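Local coordinates for protein glycoside hydrolase family 5 (Aspergillus oryzae, PDB 6LA0) that is a secreted family 5 glycoside hydrolase characterised as a rutinosidase, and is also predicted to trim glucose from the non-reducing ends of 1,3-beta-glucans, at residues 91-96 / 133-138; 154-159 / 192-197; 204-209 / 239-244. All coordinates share one frame; numbering follows the deposited sequence.

Contact 1: 91-96 / 133-138. With NAG (2-acetamido-2-deoxy-beta-D-glucopyranose), chain D.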
loop_
_atom_site.group_PDB
_atom_site.type_symbol
_atom_site.label_atom_id
_atom_site.label_comp_id
_atom_site.label_asym_id
_atom_site.label_seq_id
_atom_site.Cartn_x
_atom_site.Cartn_y
_atom_site.Cartn_z
ATOM N N PRO A 91 3.053 2.624 -3.453
ATOM C CA PRO A 91 2.828 1.439 -4.290
ATOM C C PRO A 91 3.412 1.603 -5.693
ATOM O O PRO A 91 3.265 2.648 -6.333
ATOM C CB PRO A 91 1.293 1.332 -4.337
ATOM C CG PRO A 91 0.835 2.029 -3.095
ATOM C CD PRO A 91 1.789 3.177 -2.932
ATOM N N THR A 92 4.078 0.546 -6.167
ATOM C CA THR A 92 4.614 0.485 -7.521
ATOM C C THR A 92 4.169 -0.816 -8.174
ATOM O O THR A 92 3.879 -1.805 -7.493
ATOM C CB THR A 92 6.155 0.556 -7.551
ATOM O OG1 THR A 92 6.702 -0.633 -6.970
ATOM C CG2 THR A 92 6.676 1.775 -6.778
ATOM N N THR A 93 4.138 -0.830 -9.505
ATOM C CA THR A 93 3.904 -2.100 -10.180
ATOM C C THR A 93 5.239 -2.805 -10.411
ATOM O O THR A 93 6.316 -2.200 -10.350
ATOM C CB THR A 93 3.180 -1.923 -11.517
ATOM O OG1 THR A 93 4.081 -1.337 -12.466
ATOM C CG2 THR A 93 1.921 -1.059 -11.368
ATOM N N TYR A 94 5.162 -4.108 -10.666
ATOM C CA TYR A 94 6.392 -4.838 -10.935
ATOM C C TYR A 94 7.052 -4.318 -12.203
ATOM O O TYR A 94 8.274 -4.418 -12.351
ATOM C CB TYR A 94 6.121 -6.340 -11.031
ATOM C CG TYR A 94 5.249 -6.799 -12.189
ATOM C CD1 TYR A 94 5.688 -6.702 -13.519
ATOM C CD2 TYR A 94 4.012 -7.378 -11.956
ATOM C CE1 TYR A 94 4.892 -7.131 -14.561
ATOM C CE2 TYR A 94 3.208 -7.820 -13.007
ATOM C CZ TYR A 94 3.663 -7.691 -14.312
ATOM O OH TYR A 94 2.878 -8.136 -15.357
ATOM N N ALA A 95 6.252 -3.748 -13.105
ATOM C CA ALA A 95 6.747 -3.238 -14.383
ATOM C C ALA A 95 7.640 -2.016 -14.228
ATOM O O ALA A 95 8.308 -1.628 -15.195
ATOM C CB ALA A 95 5.565 -2.886 -15.294
ATOM N N ALA A 96 7.627 -1.368 -13.060
ATOM C CA ALA A 96 8.586 -0.307 -12.777
ATOM C C ALA A 96 9.998 -0.843 -12.649
ATOM O O ALA A 96 10.962 -0.078 -12.771
ATOM C CB ALA A 96 8.205 0.415 -11.483
ATOM N N VAL A 133 5.884 -3.202 -3.552
ATOM C CA VAL A 133 5.705 -3.880 -4.832
ATOM C C VAL A 133 4.305 -4.476 -4.802
ATOM O O VAL A 133 4.079 -5.545 -4.228
ATOM C CB VAL A 133 6.774 -4.944 -5.098
ATOM C CG1 VAL A 133 6.621 -5.469 -6.531
ATOM C CG2 VAL A 133 8.198 -4.387 -4.859
ATOM N N HIS A 134 3.364 -3.750 -5.414
ATOM C CA HIS A 134 1.944 -4.037 -5.309
ATOM C C HIS A 134 1.568 -5.287 -6.099
ATOM O O HIS A 134 0.751 -6.092 -5.638
ATOM C CB HIS A 134 1.160 -2.818 -5.827
ATOM C CG HIS A 134 -0.054 -2.446 -5.025
ATOM N ND1 HIS A 134 -0.017 -2.205 -3.666
ATOM C CD2 HIS A 134 -1.337 -2.236 -5.408
ATOM C CE1 HIS A 134 -1.228 -1.875 -3.248
ATOM N NE2 HIS A 134 -2.049 -1.899 -4.283
ATOM N N SER A 135 2.133 -5.444 -7.300
ATOM C CA SER A 135 1.867 -6.549 -8.212
ATOM C C SER A 135 3.116 -7.405 -8.418
ATOM O O SER A 135 4.248 -6.945 -8.237
ATOM C CB SER A 135 1.352 -6.018 -9.572
ATOM O OG SER A 135 2.026 -4.828 -9.927
ATOM N N LEU A 136 2.901 -8.676 -8.741
ATOM C CA LEU A 136 3.986 -9.598 -9.042
ATOM C C LEU A 136 3.645 -10.368 -10.310
ATOM O O LEU A 136 2.461 -10.536 -10.645
ATOM C CB LEU A 136 4.251 -10.584 -7.880
ATOM C CG LEU A 136 4.895 -9.982 -6.624
ATOM C CD1 LEU A 136 5.000 -11.038 -5.535
ATOM C CD2 LEU A 136 6.265 -9.370 -6.899
ATOM N N PRO A 137 4.661 -10.819 -11.048
ATOM C CA PRO A 137 4.427 -11.518 -12.323
ATOM C C PRO A 137 3.466 -12.692 -12.193
ATOM O O PRO A 137 3.612 -13.545 -11.320
ATOM C CB PRO A 137 5.829 -11.995 -12.719
ATOM C CG PRO A 137 6.765 -11.000 -12.084
ATOM C CD PRO A 137 6.096 -10.583 -10.787
ATOM N N GLY A 138 2.477 -12.740 -13.082
ATOM C CA GLY A 138 1.481 -13.785 -13.069
ATOM C C GLY A 138 0.212 -13.434 -12.313
ATOM O O GLY A 138 -0.855 -13.976 -12.632
HETATM C C1 NAG D . 3.868 -18.257 -15.040
HETATM C C2 NAG D . 2.551 -18.202 -15.839
HETATM C C3 NAG D . 2.738 -17.443 -17.160
HETATM C C4 NAG D . 3.412 -16.098 -16.921
HETATM C C5 NAG D . 4.716 -16.319 -16.171
HETATM C C6 NAG D . 5.457 -15.037 -15.876
HETATM C C7 NAG D . 0.897 -20.002 -15.611
HETATM C C8 NAG D . 0.545 -21.412 -15.983
HETATM N N2 NAG D . 2.055 -19.544 -16.094
HETATM O O3 NAG D . 1.470 -17.245 -17.776
HETATM O O4 NAG D . 3.685 -15.449 -18.160
HETATM O O5 NAG D . 4.416 -16.934 -14.912
HETATM O O6 NAG D . 4.541 -13.975 -15.657
HETATM O O7 NAG D . 0.166 -19.308 -14.907
#
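Thr92 and Val133 pair as a parallel bridge where two adjacent strands of the sheet end, with His134 N donating to Thr92 O at 2.9 Å. Ser135 OG turns to 91-96 and accepts a weak hydrogen bond from Tyr94 N at 3.3 Å; a serine suits the place because its short side chain can take a backbone N-H beyond the strand pairing. Pro91 lays CB over one face of the His134 ring, 4.1 Å from its centroid, a CH-pi contact in which proline offers a compact apolar surface. The side chains of Tyr94 and Pro137 slide past each other in opposite directions. Tyr94 CD2 lies 3.4 Å from Leu136 C and 4.0 Å from Pro137 CD, while Pro137 CA lies over one ring face and Ser135 C meets an edge in plane. Asp132 binds His134 ND1, and Glu147 and Ser103 hold the Tyr94 hydroxyl, which should limit rotation of both rings. Tyr94 CB comes within 3.4 Å of Ser135 O, a buried carbonyl with no polar partner in the model. The contact thus rests on one strong and one weak backbone N-H bond and on ring packing, with the polar ends of Tyr94 and His134 held from outside.

Contact 2: 154-159 / 192-197. With NAG (2-acetamido-2-deoxy-beta-D-glucopyranose), chain D.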
loop_
_atom_site.group_PDB
_atom_site.type_symbol
_atom_site.label_atom_id
_atom_site.label_comp_id
_atom_site.label_asym_id
_atom_site.label_seq_id
_atom_site.Cartn_x
_atom_site.Cartn_y
_atom_site.Cartn_z
ATOM N N TRP A 154 0.594 -16.263 -10.410
ATOM C CA TRP A 154 1.839 -16.192 -9.646
ATOM C C TRP A 154 2.082 -17.468 -8.847
ATOM O O TRP A 154 3.231 -17.919 -8.720
ATOM C CB TRP A 154 1.789 -14.973 -8.720
ATOM C CG TRP A 154 2.997 -14.768 -7.845
ATOM C CD1 TRP A 154 4.193 -14.250 -8.222
ATOM C CD2 TRP A 154 3.105 -15.057 -6.445
ATOM N NE1 TRP A 154 5.044 -14.192 -7.152
ATOM C CE2 TRP A 154 4.401 -14.688 -6.046
ATOM C CE3 TRP A 154 2.223 -15.580 -5.487
ATOM C CZ2 TRP A 154 4.846 -14.834 -4.732
ATOM C CZ3 TRP A 154 2.664 -15.726 -4.181
ATOM C CH2 TRP A 154 3.956 -15.344 -3.812
ATOM N N TYR A 155 1.014 -18.072 -8.320
ATOM C CA TYR A 155 1.144 -19.195 -7.396
ATOM C C TYR A 155 1.745 -20.420 -8.084
ATOM O O TYR A 155 1.339 -20.788 -9.191
ATOM C CB TYR A 155 -0.228 -19.526 -6.789
ATOM C CG TYR A 155 -0.732 -18.424 -5.887
ATOM C CD1 TYR A 155 -1.515 -17.389 -6.394
ATOM C CD2 TYR A 155 -0.384 -18.383 -4.540
ATOM C CE1 TYR A 155 -1.956 -16.363 -5.587
ATOM C CE2 TYR A 155 -0.826 -17.349 -3.713
ATOM C CZ TYR A 155 -1.617 -16.340 -4.252
ATOM O OH TYR A 155 -2.069 -15.292 -3.466
ATOM N N TYR A 156 2.726 -21.047 -7.412
ATOM C CA TYR A 156 3.299 -22.339 -7.785
ATOM C C TYR A 156 4.076 -22.275 -9.100
ATOM O O TYR A 156 4.401 -23.307 -9.687
ATOM C CB TYR A 156 2.206 -23.419 -7.850
ATOM C CG TYR A 156 1.113 -23.255 -6.797
ATOM C CD1 TYR A 156 1.413 -23.304 -5.438
ATOM C CD2 TYR A 156 -0.209 -23.035 -7.163
ATOM C CE1 TYR A 156 0.423 -23.150 -4.478
ATOM C CE2 TYR A 156 -1.206 -22.874 -6.215
ATOM C CZ TYR A 156 -0.888 -22.937 -4.877
ATOM O OH TYR A 156 -1.892 -22.773 -3.944
ATOM N N ASN A 157 4.392 -21.069 -9.562
ATOM C CA ASN A 157 4.916 -20.815 -10.909
ATOM C C ASN A 157 6.383 -20.443 -10.755
ATOM O O ASN A 157 6.710 -19.338 -10.311
ATOM C CB ASN A 157 4.086 -19.703 -11.556
ATOM C CG ASN A 157 4.542 -19.322 -12.956
ATOM O OD1 ASN A 157 5.689 -19.530 -13.357
ATOM N ND2 ASN A 157 3.620 -18.728 -13.707
ATOM N N GLU A 158 7.273 -21.374 -11.113
ATOM C CA GLU A 158 8.699 -21.153 -10.893
ATOM C C GLU A 158 9.219 -20.003 -11.751
ATOM O O GLU A 158 10.092 -19.237 -11.317
ATOM C CB GLU A 158 9.488 -22.432 -11.193
ATOM C CG GLU A 158 9.199 -23.622 -10.263
ATOM C CD GLU A 158 9.799 -23.457 -8.875
ATOM O OE1 GLU A 158 10.676 -22.578 -8.699
ATOM O OE2 GLU A 158 9.389 -24.201 -7.956
ATOM N N THR A 159 8.718 -19.876 -12.977
ATOM C CA THR A 159 9.149 -18.761 -13.820
ATOM C C THR A 159 8.766 -17.427 -13.193
ATOM O O THR A 159 9.602 -16.521 -13.073
ATOM C CB THR A 159 8.551 -18.888 -15.226
ATOM O OG1 THR A 159 9.143 -20.010 -15.899
ATOM C CG2 THR A 159 8.827 -17.628 -16.027
ATOM N N PRO A 192 -1.824 -10.804 -1.122
ATOM C CA PRO A 192 -1.959 -12.063 -1.871
ATOM C C PRO A 192 -3.168 -12.859 -1.393
ATOM O O PRO A 192 -3.306 -13.144 -0.201
ATOM C CB PRO A 192 -0.646 -12.798 -1.569
ATOM C CG PRO A 192 -0.263 -12.293 -0.198
ATOM C CD PRO A 192 -0.648 -10.825 -0.229
ATOM N N THR A 193 -4.045 -13.221 -2.333
ATOM C CA THR A 193 -5.180 -14.093 -2.039
ATOM C C THR A 193 -5.365 -15.086 -3.180
ATOM O O THR A 193 -5.088 -14.772 -4.341
ATOM C CB THR A 193 -6.496 -13.311 -1.842
ATOM O OG1 THR A 193 -6.837 -12.622 -3.050
ATOM C CG2 THR A 193 -6.375 -12.305 -0.709
ATOM N N ASP A 194 -5.862 -16.289 -2.849
ATOM C CA ASP A 194 -6.217 -17.263 -3.876
ATOM C C ASP A 194 -7.665 -17.749 -3.829
ATOM O O ASP A 194 -8.027 -18.613 -4.632
ATOM C CB ASP A 194 -5.258 -18.478 -3.827
ATOM C CG ASP A 194 -5.337 -19.255 -2.512
ATOM O OD1 ASP A 194 -6.065 -18.846 -1.584
ATOM O OD2 ASP A 194 -4.653 -20.288 -2.415
ATOM N N ASN A 195 -8.507 -17.205 -2.944
ATOM C CA ASN A 195 -9.910 -17.612 -2.853
ATOM C C ASN A 195 -10.740 -16.854 -3.880
ATOM O O ASN A 195 -10.727 -15.616 -3.871
ATOM C CB ASN A 195 -10.450 -17.339 -1.452
ATOM C CG ASN A 195 -11.777 -18.035 -1.172
ATOM O OD1 ASN A 195 -12.603 -18.243 -2.070
ATOM N ND2 ASN A 195 -11.986 -18.398 0.089
ATOM N N PRO A 196 -11.474 -17.536 -4.769
ATOM C CA PRO A 196 -12.265 -16.818 -5.784
ATOM C C PRO A 196 -13.554 -16.171 -5.280
ATOM O O PRO A 196 -14.154 -15.393 -6.033
ATOM C CB PRO A 196 -12.579 -17.914 -6.818
ATOM C CG PRO A 196 -11.538 -18.968 -6.592
ATOM C CD PRO A 196 -11.333 -18.960 -5.101
ATOM N N ASP A 197 -14.005 -16.450 -4.055
ATOM C CA ASP A 197 -15.225 -15.841 -3.531
ATOM C C ASP A 197 -14.911 -14.422 -3.077
ATOM O O ASP A 197 -14.182 -14.220 -2.099
ATOM C CB ASP A 197 -15.798 -16.680 -2.390
ATOM C CG ASP A 197 -17.046 -16.052 -1.737
ATOM O OD1 ASP A 197 -17.482 -14.942 -2.112
ATOM O OD2 ASP A 197 -17.604 -16.713 -0.828
HETATM C C1 NAG D . 3.868 -18.257 -15.040
HETATM C C2 NAG D . 2.551 -18.202 -15.839
HETATM C C3 NAG D . 2.738 -17.443 -17.160
HETATM C C4 NAG D . 3.412 -16.098 -16.921
HETATM C C5 NAG D . 4.716 -16.319 -16.171
HETATM C C6 NAG D . 5.457 -15.037 -15.876
HETATM C C7 NAG D . 0.897 -20.002 -15.611
HETATM C C8 NAG D . 0.545 -21.412 -15.983
HETATM N N2 NAG D . 2.055 -19.544 -16.094
HETATM O O3 NAG D . 1.470 -17.245 -17.776
HETATM O O4 NAG D . 3.685 -15.449 -18.160
HETATM O O5 NAG D . 4.416 -16.934 -14.912
HETATM O O6 NAG D . 4.541 -13.975 -15.657
HETATM O O7 NAG D . 0.166 -19.308 -14.907
HETATM O O HOH W 1 -4.235 -21.914 -4.459
#
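Tyr155 reaches across to Pro192, Thr193 and Asp194, and it makes the largest part of the contact between the segments. Its CB lies over the rim of one face of the neighbouring Tyr156 ring, 3.5 Å above that plane. With CG opposite its own carbonyl carbon (chi1 -67°), the ring extends toward 192-197. One face carries Trp154 CE3, over the centre and 3.8 Å above the plane; Asp194 CB lies toward the rim of the opposite face. Along one side Tyr155 CE1 approaches Thr193 O at 3.7 Å, while CE2 lies at the edge of the Trp154 ring, in its plane. Tyr155 OH ends 3.4 Å from Pro192 CB. Thr193 N is also near, but at an angle too poor for a hydrogen bond; the polar partner of OH is Thr140 O. A tyrosine suits the place because it offers two broad faces for packing and a side chain long enough to bring its hydroxyl to that loop carbonyl.

Tyr156 meets Asp194 through water. The water is 2.5 Å from Tyr156 OH, in the plane of the ring, and donates to Asp194 OD2 at 2.6 Å; Ser208 also binds that oxygen. Arg210 adds a cation-pi contact to the Tyr156 ring.

The turn from Trp154 to Asn157 is type II, with Tyr156 at positive phi (67°). Asn157 then caps helix 158-176 through OD1, which accepts from Ala160 N, while ND2 carries the N-linked sugar at the start of an Asn-Glu-Thr sequon. This is packing between successive beta-alpha loops of a TIM barrel, segment 192-197 opening with the proline of the Asn-Glu-Pro signature that follows the fourth strand in family 5.

Contact 3: 204-209 / 239-244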
loop_
_atom_site.group_PDB
_atom_site.type_symbol
_atom_site.label_atom_id
_atom_site.label_comp_id
_atom_site.label_asym_id
_atom_site.label_seq_id
_atom_site.Cartn_x
_atom_site.Cartn_y
_atom_site.Cartn_z
ATOM N N PRO A 204 -9.427 -13.657 6.678
ATOM C CA PRO A 204 -8.424 -14.737 6.642
ATOM C C PRO A 204 -8.689 -15.823 5.608
ATOM O O PRO A 204 -7.737 -16.302 4.972
ATOM C CB PRO A 204 -8.476 -15.298 8.068
ATOM C CG PRO A 204 -8.860 -14.124 8.902
ATOM C CD PRO A 204 -9.806 -13.306 8.062
ATOM N N ALA A 205 -9.950 -16.217 5.401
ATOM C CA ALA A 205 -10.248 -17.300 4.465
ATOM C C ALA A 205 -9.918 -16.947 3.018
ATOM O O ALA A 205 -10.024 -17.814 2.143
ATOM C CB ALA A 205 -11.721 -17.697 4.567
ATOM N N ALA A 206 -9.515 -15.708 2.744
ATOM C CA ALA A 206 -9.170 -15.331 1.383
ATOM C C ALA A 206 -7.905 -16.014 0.878
ATOM O O ALA A 206 -7.652 -15.974 -0.330
ATOM C CB ALA A 206 -9.019 -13.813 1.284
ATOM N N LEU A 207 -7.112 -16.628 1.763
ATOM C CA LEU A 207 -5.890 -17.330 1.391
ATOM C C LEU A 207 -5.931 -18.725 1.990
ATOM O O LEU A 207 -6.010 -18.869 3.214
ATOM C CB LEU A 207 -4.637 -16.585 1.879
ATOM C CG LEU A 207 -3.250 -17.118 1.479
ATOM C CD1 LEU A 207 -2.977 -17.031 -0.026
ATOM C CD2 LEU A 207 -2.148 -16.404 2.265
ATOM N N SER A 208 -5.868 -19.743 1.130
ATOM C CA SER A 208 -5.822 -21.133 1.560
ATOM C C SER A 208 -4.461 -21.465 2.169
ATOM O O SER A 208 -3.478 -20.745 1.981
ATOM C CB SER A 208 -6.091 -22.067 0.380
ATOM O OG SER A 208 -4.960 -22.132 -0.485
ATOM N N ASP A 209 -4.411 -22.578 2.915
ATOM C CA ASP A 209 -3.122 -23.020 3.447
ATOM C C ASP A 209 -2.168 -23.430 2.331
ATOM O O ASP A 209 -0.956 -23.224 2.447
ATOM C CB ASP A 209 -3.308 -24.175 4.428
ATOM C CG ASP A 209 -4.121 -23.781 5.634
ATOM O OD1 ASP A 209 -3.850 -22.709 6.234
ATOM O OD2 ASP A 209 -5.045 -24.545 5.972
ATOM N N GLY A 239 0.958 -9.841 5.051
ATOM C CA GLY A 239 0.636 -11.254 5.103
ATOM C C GLY A 239 -0.826 -11.536 4.821
ATOM O O GLY A 239 -1.503 -12.184 5.629
ATOM N N SER A 240 -1.312 -11.049 3.674
ATOM C CA SER A 240 -2.701 -11.190 3.244
ATOM C C SER A 240 -3.579 -10.705 4.392
ATOM O O SER A 240 -3.236 -9.717 5.051
ATOM C CB SER A 240 -2.986 -12.642 2.837
ATOM O OG SER A 240 -4.218 -12.793 2.146
ATOM N N PHE A 241 -4.677 -11.394 4.685
ATOM C CA PHE A 241 -5.556 -10.947 5.755
ATOM C C PHE A 241 -5.553 -11.892 6.958
ATOM O O PHE A 241 -6.540 -11.974 7.693
ATOM C CB PHE A 241 -6.958 -10.718 5.203
ATOM C CG PHE A 241 -6.979 -9.776 4.020
ATOM C CD1 PHE A 241 -6.932 -8.403 4.211
ATOM C CD2 PHE A 241 -7.020 -10.265 2.721
ATOM C CE1 PHE A 241 -6.948 -7.522 3.113
ATOM C CE2 PHE A 241 -7.036 -9.394 1.624
ATOM C CZ PHE A 241 -6.995 -8.026 1.825
ATOM N N LYS A 242 -4.435 -12.590 7.184
ATOM C CA LYS A 242 -4.241 -13.357 8.406
ATOM C C LYS A 242 -3.791 -12.453 9.555
ATOM O O LYS A 242 -3.237 -11.372 9.334
ATOM C CB LYS A 242 -3.188 -14.435 8.191
ATOM C CG LYS A 242 -3.355 -15.269 6.946
ATOM C CD LYS A 242 -4.593 -16.128 6.981
ATOM C CE LYS A 242 -4.387 -17.379 6.144
ATOM N NZ LYS A 242 -5.594 -18.249 6.155
ATOM N N PRO A 243 -4.005 -12.875 10.799
ATOM C CA PRO A 243 -3.358 -12.183 11.918
ATOM C C PRO A 243 -1.864 -12.437 11.893
ATOM O O PRO A 243 -1.394 -13.450 11.374
ATOM C CB PRO A 243 -4.008 -12.808 13.162
ATOM C CG PRO A 243 -4.614 -14.089 12.691
ATOM C CD PRO A 243 -5.011 -13.849 11.255
ATOM N N GLU A 244 -1.106 -11.498 12.465
ATOM C CA GLU A 244 0.332 -11.715 12.562
ATOM C C GLU A 244 0.639 -13.044 13.248
ATOM O O GLU A 244 1.604 -13.726 12.876
ATOM C CB GLU A 244 0.999 -10.549 13.300
ATOM C CG GLU A 244 2.478 -10.786 13.655
ATOM C CD GLU A 244 2.667 -11.358 15.055
ATOM O OE1 GLU A 244 1.668 -11.501 15.789
ATOM O OE2 GLU A 244 3.818 -11.674 15.421
HETATM O O HOH W 2 -5.896 -14.073 4.121
HETATM O O HOH W 3 -6.300 -20.585 5.297
#
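Pro204 meets Phe241 and Lys242 at the start of a short 3-10 turn. Its CG lies 3.4 Å from Phe241 O, and having no N-H it can give that carbonyl only C-H contacts. Pro204 O is gripped from both faces of its plane: Leu207 N comes from one, and Lys242 NZ, 3.1 Å away, from the other. A water joins the same oxygen to Phe241 N.

Ala206 turns its methyl toward Phe241, Ala206 CB lying 4.3 Å from Phe241 CD2; a small side chain fits here, where Phe241 also meets Phe201 edge to face. Leu207 comes next: its CB touches Ser240 OG at 3.8 Å and its CD2 packs on Ser240 CB. Ser240 OG itself binds Pro192 O. Leu207 O takes Lys242 NZ at 3.0 Å in the carbonyl plane, with a C=O...N angle of 158°. The lysine bends at chi2 (-66°) and then runs extended, which carries its amine to both carbonyls; a water 2.6 Å from Lys242 NZ donates to Leu207 O as well. A long, flexible cation suits the place: it reaches two carbonyls at once, and the nearby Asp209 carboxylate, not in direct contact, probably adds favourable charge.

Ser208 caps the following helix through Gly211 N, and Asp209 opens that helix, its OD1 bound to Tyr246, whose ring also lies against the Lys242 cation. The contact therefore ties the loop entering helix 209-229 to the type II' turn Gly239-Lys242, between strand 235-237 and helix 244-248, with Trp247 of that helix touching both Leu207 and Lys242.

In the fold
All three contacts join loops that follow successive strands of the barrel. Contact 1 is the deepest, fully buried and still part of the parallel sheet, so backbone pairing and ring packing dominate. Contacts 2 and 3 lie farther out and use waters to bridge polar groups; contact 2 packs tyrosines against a loop, whereas contact 3 relies on a lysine satisfying carbonyls and is the most exposed. They form a chain: Trp154 packs on Leu136 and Pro137, joining contacts 1 and 2, while Pro192 with Ser240 and Asp194 with Ser208 join contacts 2 and 3. Contacts 1 and 3 do not touch, their nearest atoms being about 10 Å apart. The sugar on Asn157 lies near both contacts 1 and 2.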